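Local coordinates for protein complement factor H (Mus musculus, PDB 2YBY) that probably restrains the alternative pathway of complement on host surfaces, as a plasma regulator built from sushi (SCR) repeats, at residues 84-87 with 88-92. The protein carries 1 engineered substitution. Sequence-based numbering, arbitrary orientation.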
loop_
_atom_site.group_PDB
_atom_site.type_symbol
_atom_site.label_atom_id
_atom_site.label_comp_id
_atom_site.label_asym_id
_atom_site.label_seq_id
_atom_site.Cartn_x
_atom_site.Cartn_y
_atom_site.Cartn_z
ATOM N N LYS A 84 9.409 2.987 8.251
ATOM C CA LYS A 84 8.157 2.316 8.564
ATOM C C LYS A 84 7.189 2.575 7.409
ATOM O O LYS A 84 6.948 3.733 7.047
ATOM C CB LYS A 84 7.577 2.794 9.894
ATOM C CG LYS A 84 6.391 1.947 10.311
ATOM C CD LYS A 84 5.960 2.187 11.751
ATOM C CE LYS A 84 4.541 1.700 12.011
ATOM N NZ LYS A 84 4.395 0.230 11.840
ATOM N N VAL A 85 6.645 1.506 6.831
ATOM C CA VAL A 85 5.728 1.619 5.731
ATOM C C VAL A 85 4.310 1.924 6.190
ATOM O O VAL A 85 3.742 1.204 7.027
ATOM C CB VAL A 85 5.735 0.344 4.853
ATOM C CG1 VAL A 85 4.599 0.357 3.847
ATOM C CG2 VAL A 85 7.078 0.198 4.137
ATOM N N TYR A 86 3.705 2.937 5.564
ATOM C CA TYR A 86 2.291 3.211 5.683
ATOM C C TYR A 86 1.671 3.124 4.315
ATOM O O TYR A 86 2.383 3.262 3.310
ATOM C CB TYR A 86 2.022 4.561 6.325
ATOM C CG TYR A 86 2.397 4.563 7.780
ATOM C CD1 TYR A 86 3.711 4.768 8.178
ATOM C CD2 TYR A 86 1.429 4.436 8.766
ATOM C CE1 TYR A 86 4.064 4.784 9.526
ATOM C CE2 TYR A 86 1.766 4.459 10.113
ATOM C CZ TYR A 86 3.084 4.654 10.492
ATOM O OH TYR A 86 3.429 4.697 11.834
ATOM N N VAL A 87 0.361 2.878 4.260
ATOM C CA VAL A 87 -0.386 2.781 3.019
ATOM C C VAL A 87 -1.522 3.751 3.005
ATOM O O VAL A 87 -1.911 4.299 4.038
ATOM C CB VAL A 87 -0.855 1.340 2.703
ATOM C CG1 VAL A 87 0.303 0.344 2.816
ATOM C CG2 VAL A 87 -2.023 0.930 3.596
ATOM N N GLN A 88 -2.051 3.977 1.818
ATOM C CA GLN A 88 -3.112 4.920 1.552
ATOM C C GLN A 88 -4.269 4.801 2.547
ATOM O O GLN A 88 -4.809 3.706 2.770
ATOM C CB GLN A 88 -3.599 4.718 0.127
ATOM C CG GLN A 88 -4.352 5.889 -0.433
ATOM C CD GLN A 88 -4.513 5.766 -1.930
ATOM O OE1 GLN A 88 -3.775 5.036 -2.631
ATOM N NE2 GLN A 88 -5.452 6.510 -2.463
ATOM N N GLY A 89 -4.576 5.914 3.198
ATOM C CA GLY A 89 -5.650 5.961 4.188
ATOM C C GLY A 89 -5.167 5.941 5.629
ATOM O O GLY A 89 -5.947 6.272 6.532
ATOM N N GLN A 90 -3.898 5.514 5.861
ATOM C CA GLN A 90 -3.333 5.474 7.210
ATOM C C GLN A 90 -2.779 6.844 7.602
ATOM O O GLN A 90 -2.458 7.670 6.752
ATOM C CB GLN A 90 -2.226 4.413 7.337
ATOM C CG GLN A 90 -2.760 2.985 7.155
ATOM C CD GLN A 90 -1.710 1.924 7.168
ATOM O OE1 GLN A 90 -0.551 2.158 6.882
ATOM N NE2 GLN A 90 -2.099 0.704 7.464
ATOM N N SER A 91 -2.746 7.097 8.906
ATOM C CA SER A 91 -2.233 8.345 9.458
ATOM C C SER A 91 -1.447 8.095 10.727
ATOM O O SER A 91 -1.554 7.034 11.362
ATOM C CB SER A 91 -3.353 9.358 9.698
ATOM O OG SER A 91 -4.317 8.897 10.619
ATOM N N LEU A 92 -0.581 9.048 11.053
ATOM C CA LEU A 92 0.179 9.004 12.304
ATOM C C LEU A 92 0.386 10.414 12.827
ATOM O O LEU A 92 0.179 11.380 12.093
ATOM C CB LEU A 92 1.509 8.229 12.221
ATOM C CG LEU A 92 2.703 8.922 11.588
ATOM C CD1 LEU A 92 4.017 8.274 12.018
ATOM C CD2 LEU A 92 2.604 8.889 10.100
HETATM O O HOH W 1 1.524 0.957 8.666
#
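Val85 reaches the chain ahead of it through a water molecule: its carbonyl O accepts a hydrogen bond of 2.8 Å from the water, which donates a second to Gln90 OE1. The same water lies over one face of the Tyr86 ring, offset toward the rim. On the opposite face sits Leu92 CD2, also off-centre, while Leu92 CD1 packs against the phenol end, 3.6 Å from Tyr86 OH. Gln90 CB meets the ring at its edge, in plane, 3.9 Å from Tyr86 CD2, and the amide beyond it is turned nearly perpendicular to the ring, the two planes 80° apart. Val87 comes next and takes the direct bonds. Val87 N donates to Gln90 OE1 at 2.9 Å, arriving from above the carbonyl plane, about 50° out of it. Gln90 gets there with CG anti to its own carbonyl carbon (chi1 -65°) and an extended chain beyond, which lays the amide carbon CD against Val87 CG2 at 3.7 Å. In return, Gln90 N donates to Val87 O at 3.0 Å, closing a type II beta turn from Val87 to Gln90 whose third position is Gly89, with the positive phi that suits glycine. The turn carries the chain of this sushi repeat from strand 84-87, paired with strand 66-71, to strand 91-93, paired with strand 108-112; Phe71 touches both Tyr86 and Leu92. The side chain of Gln88 turns to strand 66-71, where its OE1 is hydrogen-bonded to Arg67 N. Gln90 thus fastens the turn twice, by backbone and by side chain, and the two bonds to its OE1 hold the rotation of the amide; the N-H of Val87, which can only donate, requires oxygen rather than the amide nitrogen at this place.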